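Local structure of alternansucrase (Leuconostoc mesenteroides, 6HVG) at residues T466-T469 and A470-Q474; D758-R761 and K762-D766; D780-A783 and Q784-F788. The protein belongs to glycoside hydrolase family 70, whose members share a TIM-barrel-type catalytic domain, and also carries cell-wall-binding repeats and a bound calcium ion. All blocks are in the same frame, centred on the assembly; numbering follows the deposited sequence.

How the contacts relate
Contact 1 is a surface turn joining two helices, whereas contacts 2 and 3 are partly buried, their centres about 15 and 22 Å from that of the chain, on helices 757-766 and 779-793, which follow each other in sequence. The centre of contact 1 is 49 Å from that of contact 2 and 52 Å from that of contact 3. The latter two touch through apolar atoms: Ile760 CG1 lies 3.6 Å from Met786 CE, and Ile760 CG2 is 3.9 Å from Leu782 CD1. Their chemistry differs accordingly. A hydroxyl and a backbone amide share one carbonyl in contact 1, contact 2 adds a salt bridge to its helical bonds, and contact 3 pairs leucine with methionine.

Contact 1: T466-T469 and A470-Q474; sequences TTYT and AATSQ
Thr469 and Thr472 are the ends of a type I beta turn, closed by the backbone bond from Thr472 N to Thr469 O at 3.0 Å, with Ala470 and Ala471 at the two corners. The turn lies in the link between helices 447-462 and 474-495, and the chain passes straight from it to Ser473, the N-cap of the second helix. Thr472 reinforces the turn with its side chain. Its OG1 is anti to the carbonyl carbon and beside the backbone N (chi1 -57°), which brings the hydroxyl back over the turn to donate to Thr469 O at 3.1 Å. The carbonyl oxygen is thus gripped twice by one residue, and both donors come from the same face of its plane: the amide stands well above that plane, 63° out of it, while the hydroxyl is tilted by only 26°. The other branch of Thr472 turns to Tyr468, placing CG2 at 3.8 Å from Tyr468 CD1. The two side chains cross at a slant, and the CD1 corner of the ring meets both branches of the threonine. Two residues earlier, Thr466 CB sits over one face of the ring, offset toward its rim. Leu454 of helix 447-462 and Leu477 of helix 474-495 also touch Tyr468, which therefore bridges the two helices. Lys447 of the first helix bonds to Ala470 O through NZ, tying the corner of the turn to that helix. The hydroxyl of Thr472 also meets the aromatic side chain, its OG1 standing 3.7 Å from Tyr468 CD1 and oblique to the ring.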
ATOM      1  N   THR A 466     -42.463  -4.771   3.210  1.00 66.32           N
ATOM      2  CA  THR A 466     -42.843  -4.251   1.925  1.00 69.59           C
ATOM      3  C   THR A 466     -41.716  -4.386   0.924  1.00 66.11           C
ATOM      4  O   THR A 466     -40.548  -4.179   1.242  1.00 67.88           O
ATOM      5  CB  THR A 466     -43.288  -2.762   2.030  1.00 78.54           C
ATOM      6  OG1 THR A 466     -42.281  -1.983   2.709  1.00 77.50           O
ATOM      7  CG2 THR A 466     -44.613  -2.635   2.782  1.00 78.98           C
ATOM      8  N   THR A 467     -42.085  -4.750  -0.292  1.00 68.82           N
ATOM      9  CA  THR A 467     -41.192  -4.692  -1.442  1.00 69.19           C
ATOM     10  C   THR A 467     -41.514  -3.426  -2.199  1.00 63.30           C
ATOM     11  O   THR A 467     -42.408  -3.394  -3.029  1.00 70.04           O
ATOM     12  CB  THR A 467     -41.432  -5.886  -2.382  1.00 74.29           C
ATOM     13  OG1 THR A 467     -41.807  -7.038  -1.615  1.00 76.91           O
ATOM     14  CG2 THR A 467     -40.175  -6.159  -3.214  1.00 78.65           C
ATOM     15  N   TYR A 468     -40.814  -2.359  -1.896  1.00 57.36           N
ATOM     16  CA  TYR A 468     -40.993  -1.144  -2.645  1.00 56.12           C
ATOM     17  C   TYR A 468     -39.820  -0.824  -3.552  1.00 53.98           C
ATOM     18  O   TYR A 468     -38.682  -1.010  -3.184  1.00 56.58           O
ATOM     19  CB  TYR A 468     -41.266   0.002  -1.671  1.00 56.92           C
ATOM     20  CG  TYR A 468     -42.644  -0.009  -1.038  1.00 54.75           C
ATOM     21  CD1 TYR A 468     -43.786  -0.334  -1.777  1.00 53.17           C
ATOM     22  CD2 TYR A 468     -42.811   0.372   0.301  1.00 53.61           C
ATOM     23  CE1 TYR A 468     -45.042  -0.308  -1.184  1.00 53.52           C
ATOM     24  CE2 TYR A 468     -44.051   0.375   0.899  1.00 51.77           C
ATOM     25  CZ  TYR A 468     -45.164   0.044   0.162  1.00 54.12           C
ATOM     26  OH  TYR A 468     -46.413   0.088   0.766  1.00 57.99           O
ATOM     27  N   THR A 469     -40.126  -0.364  -4.752  1.00 57.40           N
ATOM     28  CA  THR A 469     -39.131   0.030  -5.728  1.00 60.01           C
ATOM     29  C   THR A 469     -39.305   1.523  -5.941  1.00 56.41           C
ATOM     30  O   THR A 469     -40.280   2.134  -5.494  1.00 57.57           O
ATOM     31  CB  THR A 469     -39.324  -0.752  -7.041  1.00 63.11           C
ATOM     32  OG1 THR A 469     -39.482  -2.112  -6.692  1.00 61.67           O
ATOM     33  CG2 THR A 469     -38.121  -0.678  -7.963  1.00 69.37           C
ATOM     34  N   ALA A 470     -38.300   2.118  -6.545  1.00 55.51           N
ATOM     35  CA  ALA A 470     -38.368   3.505  -6.956  1.00 56.13           C
ATOM     36  C   ALA A 470     -39.586   3.745  -7.856  1.00 54.23           C
ATOM     37  O   ALA A 470     -40.097   4.842  -7.919  1.00 56.05           O
ATOM     38  CB  ALA A 470     -37.070   3.878  -7.657  1.00 52.79           C
ATOM     39  N   ALA A 471     -40.049   2.708  -8.539  1.00 52.94           N
ATOM     40  CA  ALA A 471     -41.222   2.815  -9.412  1.00 52.51           C
ATOM     41  C   ALA A 471     -42.558   2.976  -8.684  1.00 50.93           C
ATOM     42  O   ALA A 471     -43.543   3.401  -9.287  1.00 51.27           O
ATOM     43  CB  ALA A 471     -41.288   1.612 -10.350  1.00 51.74           C
ATOM     44  N   THR A 472     -42.597   2.589  -7.413  1.00 49.02           N
ATOM     45  CA  THR A 472     -43.783   2.724  -6.587  1.00 49.19           C
ATOM     46  C   THR A 472     -44.162   4.194  -6.545  1.00 52.35           C
ATOM     47  O   THR A 472     -43.276   5.062  -6.567  1.00 52.29           O
ATOM     48  CB  THR A 472     -43.513   2.235  -5.155  1.00 49.60           C
ATOM     49  OG1 THR A 472     -43.069   0.881  -5.190  1.00 48.16           O
ATOM     50  CG2 THR A 472     -44.758   2.348  -4.268  1.00 49.66           C
ATOM     51  N   SER A 473     -45.467   4.472  -6.498  1.00 49.79           N
ATOM     52  CA  SER A 473     -45.942   5.841  -6.602  1.00 50.23           C
ATOM     53  C   SER A 473     -45.517   6.603  -5.374  1.00 48.03           C
ATOM     54  O   SER A 473     -45.347   6.032  -4.308  1.00 46.47           O
ATOM     55  CB  SER A 473     -47.468   5.901  -6.753  1.00 52.78           C
ATOM     56  OG  SER A 473     -48.136   5.888  -5.502  1.00 53.01           O
ATOM     57  N   GLN A 474     -45.362   7.905  -5.531  1.00 45.83           N
ATOM     58  CA  GLN A 474     -44.922   8.735  -4.446  1.00 45.97           C
ATOM     59  C   GLN A 474     -45.953   8.734  -3.320  1.00 48.71           C
ATOM     60  O   GLN A 474     -45.584   8.751  -2.144  1.00 53.63           O
ATOM     61  CB  GLN A 474     -44.678  10.155  -4.952  1.00 45.39           C
ATOM     62  CG  GLN A 474     -43.980  11.052  -3.959  1.00 47.78           C
ATOM     63  CD  GLN A 474     -42.580  10.592  -3.668  1.00 46.73           C
ATOM     64  OE1 GLN A 474     -41.743  10.593  -4.552  1.00 47.16           O
ATOM     65  NE2 GLN A 474     -42.316  10.178  -2.418  1.00 46.49           N
TER

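Contact 2: D758-R761 and K762-D766; sequences DPIR and KAMID
Asp758 and Lys762 stand one helical turn apart, and the lysine chain runs back along the helix toward the aspartate. Bends at its second and fourth torsions lay the lysine tip beside the root of the acid, with NZ 3.6 Å from Asp758 CB. The opposite charges stay near each other without forming a salt bridge, since NZ remains 4.5 Å from Asp758 OD2. The carboxylate instead spends its other oxygen on Arg761: OD1 of Asp758 receives NH2 of Arg761 at 2.9 Å in a salt bridge. The arginine approaches nearly in line with the C-O bond, but the carboxylate oxygen is tilted 23° out of the guanidinium plane, and the N-H...O angle is only 136°, so the bond is well off straight. A turn in the arginine chain at chi3 (-66°) brings its head round to the acid, while NE is held by Gln757 O, so two bonds to the preceding turn orient the guanidinium. Ile760 and Met764 leave the helix in another direction, in loose contact through CG2 and SD, with Met764 CG over Ile760 O. Ile760 goes on to touch Tyr789 of helix 779-793, whereas Ile765, whose CG1 passes by the carbonyl of Arg761, lies on the side of the salt bridge, against Met773. Beneath these groups the backbone is tied by i to i+4 bonds, among them the nearly straight Lys762 N to Asp758 O at 2.7 Å. An alpha-helix with an i to i+3 Asp-Arg salt bridge, and with Ile760 and Met764 against helix 779-793, is consistent with a partly amphipathic helix.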
ATOM      1  N   ASP A 758       6.993  -6.099   6.287  1.00 61.19           N
ATOM      2  CA  ASP A 758       6.458  -7.074   5.336  1.00 59.17           C
ATOM      3  C   ASP A 758       6.692  -8.525   5.783  1.00 59.99           C
ATOM      4  O   ASP A 758       5.734  -9.298   5.925  1.00 65.09           O
ATOM      5  CB  ASP A 758       6.984  -6.813   3.922  1.00 59.02           C
ATOM      6  CG  ASP A 758       6.222  -5.686   3.212  1.00 59.47           C
ATOM      7  OD1 ASP A 758       5.328  -5.046   3.838  1.00 56.47           O
ATOM      8  OD2 ASP A 758       6.520  -5.443   2.027  1.00 55.35           O
ATOM      9  N   PRO A 759       7.949  -8.913   6.024  1.00 56.99           N
ATOM     10  CA  PRO A 759       8.162 -10.250   6.574  1.00 56.26           C
ATOM     11  C   PRO A 759       7.307 -10.614   7.806  1.00 57.31           C
ATOM     12  O   PRO A 759       6.713 -11.694   7.848  1.00 54.43           O
ATOM     13  CB  PRO A 759       9.641 -10.225   6.928  1.00 57.18           C
ATOM     14  CG  PRO A 759      10.250  -9.325   5.907  1.00 55.53           C
ATOM     15  CD  PRO A 759       9.210  -8.299   5.575  1.00 56.23           C
ATOM     16  N   ILE A 760       7.246  -9.734   8.802  1.00 60.43           N
ATOM     17  CA  ILE A 760       6.451 -10.022   9.999  1.00 62.01           C
ATOM     18  C   ILE A 760       4.985 -10.304   9.643  1.00 62.90           C
ATOM     19  O   ILE A 760       4.361 -11.181  10.230  1.00 63.32           O
ATOM     20  CB  ILE A 760       6.611  -8.912  11.065  1.00 64.23           C
ATOM     21  CG1 ILE A 760       7.900  -9.139  11.845  1.00 67.39           C
ATOM     22  CG2 ILE A 760       5.455  -8.893  12.057  1.00 65.53           C
ATOM     23  CD1 ILE A 760       8.760  -7.907  12.019  1.00 71.83           C
ATOM     24  N   ARG A 761       4.437  -9.566   8.684  1.00 65.59           N
ATOM     25  CA  ARG A 761       3.044  -9.768   8.262  1.00 66.57           C
ATOM     26  C   ARG A 761       2.909 -10.992   7.345  1.00 69.62           C
ATOM     27  O   ARG A 761       1.980 -11.776   7.513  1.00 73.11           O
ATOM     28  CB  ARG A 761       2.471  -8.505   7.598  1.00 58.77           C
ATOM     29  CG  ARG A 761       2.238  -7.389   8.609  1.00 55.21           C
ATOM     30  CD  ARG A 761       1.686  -6.122   7.997  1.00 52.79           C
ATOM     31  NE  ARG A 761       2.650  -5.502   7.086  1.00 54.25           N
ATOM     32  CZ  ARG A 761       2.486  -4.325   6.476  1.00 52.77           C
ATOM     33  NH1 ARG A 761       1.388  -3.623   6.674  1.00 52.07           N
ATOM     34  NH2 ARG A 761       3.427  -3.851   5.664  1.00 51.19           N
ATOM     35  N   LYS A 762       3.828 -11.181   6.397  1.00 69.46           N
ATOM     36  CA  LYS A 762       3.812 -12.382   5.527  1.00 67.64           C
ATOM     37  C   LYS A 762       3.790 -13.636   6.374  1.00 66.25           C
ATOM     38  O   LYS A 762       3.114 -14.597   6.044  1.00 70.57           O
ATOM     39  CB  LYS A 762       5.039 -12.454   4.609  1.00 68.99           C
ATOM     40  CG  LYS A 762       5.260 -11.237   3.724  1.00 76.86           C
ATOM     41  CD  LYS A 762       5.629 -11.573   2.281  1.00 79.17           C
ATOM     42  CE  LYS A 762       6.180 -10.347   1.523  1.00 78.57           C
ATOM     43  NZ  LYS A 762       7.496  -9.820   2.034  1.00 80.12           N
ATOM     44  N   ALA A 763       4.519 -13.612   7.484  1.00 66.39           N
ATOM     45  CA  ALA A 763       4.544 -14.734   8.425  1.00 65.63           C
ATOM     46  C   ALA A 763       3.170 -14.967   9.046  1.00 65.78           C
ATOM     47  O   ALA A 763       2.719 -16.100   9.141  1.00 69.00           O
ATOM     48  CB  ALA A 763       5.574 -14.491   9.502  1.00 63.84           C
ATOM     49  N   MET A 764       2.489 -13.890   9.421  1.00 68.20           N
ATOM     50  CA  MET A 764       1.136 -13.977   9.998  1.00 70.35           C
ATOM     51  C   MET A 764       0.122 -14.508   8.979  1.00 72.22           C
ATOM     52  O   MET A 764      -0.730 -15.324   9.304  1.00 72.92           O
ATOM     53  CB  MET A 764       0.687 -12.613  10.516  1.00 69.44           C
ATOM     54  CG  MET A 764       1.568 -12.113  11.648  1.00 68.91           C
ATOM     55  SD  MET A 764       1.245 -10.443  12.226  1.00 68.52           S
ATOM     56  CE  MET A 764      -0.337 -10.656  13.076  1.00 70.00           C
ATOM     57  N   ILE A 765       0.280 -14.075   7.730  1.00 75.08           N
ATOM     58  CA  ILE A 765      -0.569 -14.494   6.612  1.00 76.64           C
ATOM     59  C   ILE A 765      -0.372 -15.976   6.328  1.00 78.78           C
ATOM     60  O   ILE A 765      -1.333 -16.729   6.182  1.00 83.35           O
ATOM     61  CB  ILE A 765      -0.262 -13.672   5.327  1.00 73.90           C
ATOM     62  CG1 ILE A 765      -0.576 -12.188   5.566  1.00 73.85           C
ATOM     63  CG2 ILE A 765      -1.087 -14.169   4.161  1.00 74.17           C
ATOM     64  CD1 ILE A 765      -0.186 -11.232   4.451  1.00 76.61           C
ATOM     65  N   ASP A 766       0.885 -16.394   6.259  1.00 78.61           N
ATOM     66  CA  ASP A 766       1.226 -17.786   5.974  1.00 83.12           C
ATOM     67  C   ASP A 766       0.690 -18.771   7.011  1.00 76.82           C
ATOM     68  O   ASP A 766       0.457 -19.913   6.679  1.00 81.52           O
ATOM     69  CB  ASP A 766       2.742 -17.943   5.893  1.00 89.26           C
ATOM     70  CG  ASP A 766       3.173 -19.049   4.950  1.00 98.47           C
ATOM     71  OD1 ASP A 766       2.720 -19.081   3.778  1.00106.72           O
ATOM     72  OD2 ASP A 766       3.994 -19.879   5.379  1.00105.36           O
TER

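Contact 3: D780-A783 and Q784-F788; sequences DQLA and QGMEF
Met786 and Leu782, one turn apart on helix 779-793, carry the apolar part of this contact, and the methionine can be traced outward from its backbone. Its CB stands between two carbonyls of the preceding turn, 3.4 Å from Leu782 O and 3.5 Å from Ala783 O. CG is set beside its own backbone N (chi1 -79°), so it leans back over the earlier turn, close to Leu782 O and 4.0 Å from Leu782 CD1. A bend at chi2 (-59°) then directs the sulfur onward, and from SD the chain runs out straight to the methyl. That methyl, CE, comes to rest 3.8 Å from Leu782 CD1. The two side chains lie alongside each other and point the same way, both toward helix 757-766, with Leu1106 against the leucine and Phe1052 against the methionine from neighbouring loops. The pattern is that of an alpha-helix with an apolar stripe at i and i+4 packed on a second helix, here in the glycoside hydrolase family 70 part of the chain. The usual main-chain bonds join the same turns, for example Met786 N to Leu782 O at 2.9 Å and Gly785 N to Gln781 O at 3.2 Å. Gln784, on an exposed side, follows a different course: its CG lies 3.5 Å from Asp780 O, and the side chain, extended beyond that atom, touches Ile769. The amide of Gln781 is held outside the segment, OE1 accepting from Thr778 N and NE2 donating to Ile769 O. In the last turn, Glu787 folds at chi2 and places CG 3.6 Å from Ala783 O, while the ring of Phe788 stacks with His767.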
ATOM      1  N   ASP A 780      -2.044  -9.842  20.699  1.00 71.93           N
ATOM      2  CA  ASP A 780      -1.934 -11.303  20.830  1.00 73.17           C
ATOM      3  C   ASP A 780      -1.690 -11.956  19.477  1.00 69.01           C
ATOM      4  O   ASP A 780      -0.888 -12.866  19.368  1.00 68.93           O
ATOM      5  CB  ASP A 780      -3.190 -11.902  21.493  1.00 76.57           C
ATOM      6  CG  ASP A 780      -3.551 -11.182  22.783  1.00 79.43           C
ATOM      7  OD1 ASP A 780      -4.177 -11.800  23.668  1.00 80.69           O
ATOM      8  OD2 ASP A 780      -3.196  -9.981  22.915  1.00 82.82           O
ATOM      9  N   GLN A 781      -2.416 -11.509  18.461  1.00 64.73           N
ATOM     10  CA  GLN A 781      -2.239 -12.017  17.114  1.00 66.03           C
ATOM     11  C   GLN A 781      -0.809 -11.766  16.652  1.00 66.69           C
ATOM     12  O   GLN A 781      -0.181 -12.641  16.055  1.00 66.94           O
ATOM     13  CB  GLN A 781      -3.213 -11.344  16.144  1.00 67.21           C
ATOM     14  CG  GLN A 781      -4.573 -12.015  16.008  1.00 67.70           C
ATOM     15  CD  GLN A 781      -5.546 -11.145  15.249  1.00 63.36           C
ATOM     16  OE1 GLN A 781      -6.037 -10.171  15.787  1.00 60.41           O
ATOM     17  NE2 GLN A 781      -5.793 -11.470  13.989  1.00 66.00           N
ATOM     18  N   LEU A 782      -0.296 -10.571  16.940  1.00 62.94           N
ATOM     19  CA  LEU A 782       1.097 -10.259  16.628  1.00 61.94           C
ATOM     20  C   LEU A 782       2.093 -11.198  17.331  1.00 65.73           C
ATOM     21  O   LEU A 782       3.030 -11.694  16.699  1.00 70.06           O
ATOM     22  CB  LEU A 782       1.411  -8.826  17.006  1.00 59.50           C
ATOM     23  CG  LEU A 782       2.833  -8.314  16.736  1.00 56.15           C
ATOM     24  CD1 LEU A 782       3.256  -8.541  15.309  1.00 55.11           C
ATOM     25  CD2 LEU A 782       2.894  -6.827  17.073  1.00 55.22           C
ATOM     26  N   ALA A 783       1.869 -11.454  18.621  1.00 63.38           N
ATOM     27  CA  ALA A 783       2.745 -12.319  19.418  1.00 62.48           C
ATOM     28  C   ALA A 783       2.846 -13.746  18.886  1.00 64.91           C
ATOM     29  O   ALA A 783       3.939 -14.329  18.862  1.00 67.08           O
ATOM     30  CB  ALA A 783       2.291 -12.336  20.870  1.00 62.92           C
ATOM     31  N   GLN A 784       1.712 -14.306  18.472  1.00 68.04           N
ATOM     32  CA  GLN A 784       1.670 -15.660  17.899  1.00 68.36           C
ATOM     33  C   GLN A 784       2.443 -15.730  16.592  1.00 66.70           C
ATOM     34  O   GLN A 784       3.189 -16.684  16.366  1.00 70.66           O
ATOM     35  CB  GLN A 784       0.239 -16.083  17.590  1.00 72.39           C
ATOM     36  CG  GLN A 784      -0.663 -16.301  18.788  1.00 76.92           C
ATOM     37  CD  GLN A 784      -2.125 -16.451  18.383  1.00 81.60           C
ATOM     38  OE1 GLN A 784      -2.458 -16.532  17.194  1.00 84.75           O
ATOM     39  NE2 GLN A 784      -3.003 -16.478  19.374  1.00 85.48           N
ATOM     40  N   GLY A 785       2.249 -14.722  15.737  1.00 63.93           N
ATOM     41  CA  GLY A 785       2.954 -14.638  14.463  1.00 62.75           C
ATOM     42  C   GLY A 785       4.443 -14.517  14.695  1.00 63.27           C
ATOM     43  O   GLY A 785       5.260 -15.155  14.032  1.00 59.33           O
ATOM     44  N   MET A 786       4.788 -13.697  15.677  1.00 64.52           N
ATOM     45  CA  MET A 786       6.173 -13.461  16.029  1.00 63.63           C
ATOM     46  C   MET A 786       6.906 -14.726  16.411  1.00 62.00           C
ATOM     47  O   MET A 786       8.091 -14.859  16.094  1.00 59.36           O
ATOM     48  CB  MET A 786       6.267 -12.431  17.155  1.00 65.08           C
ATOM     49  CG  MET A 786       6.097 -11.002  16.664  1.00 65.40           C
ATOM     50  SD  MET A 786       7.338 -10.561  15.431  1.00 66.65           S
ATOM     51  CE  MET A 786       7.063  -8.798  15.372  1.00 71.63           C
ATOM     52  N   GLU A 787       6.216 -15.652  17.073  1.00 61.18           N
ATOM     53  CA  GLU A 787       6.837 -16.935  17.419  1.00 64.25           C
ATOM     54  C   GLU A 787       7.258 -17.735  16.168  1.00 63.28           C
ATOM     55  O   GLU A 787       8.308 -18.385  16.182  1.00 63.02           O
ATOM     56  CB  GLU A 787       5.944 -17.765  18.359  1.00 65.58           C
ATOM     57  CG  GLU A 787       5.897 -17.236  19.793  1.00 68.19           C
ATOM     58  CD  GLU A 787       7.277 -17.185  20.489  1.00 72.82           C
ATOM     59  OE1 GLU A 787       7.925 -18.245  20.673  1.00 67.62           O
ATOM     60  OE2 GLU A 787       7.725 -16.070  20.861  1.00 71.17           O
ATOM     61  N   PHE A 788       6.468 -17.666  15.093  1.00 62.52           N
ATOM     62  CA  PHE A 788       6.833 -18.324  13.822  1.00 67.42           C
ATOM     63  C   PHE A 788       7.988 -17.598  13.139  1.00 66.02           C
ATOM     64  O   PHE A 788       8.894 -18.226  12.569  1.00 63.50           O
ATOM     65  CB  PHE A 788       5.620 -18.423  12.862  1.00 69.40           C
ATOM     66  CG  PHE A 788       4.472 -19.250  13.404  1.00 72.52           C
ATOM     67  CD1 PHE A 788       4.646 -20.605  13.696  1.00 73.21           C
ATOM     68  CD2 PHE A 788       3.224 -18.674  13.643  1.00 71.00           C
ATOM     69  CE1 PHE A 788       3.606 -21.354  14.223  1.00 73.23           C
ATOM     70  CE2 PHE A 788       2.186 -19.424  14.160  1.00 71.89           C
ATOM     71  CZ  PHE A 788       2.380 -20.764  14.458  1.00 72.23           C
TER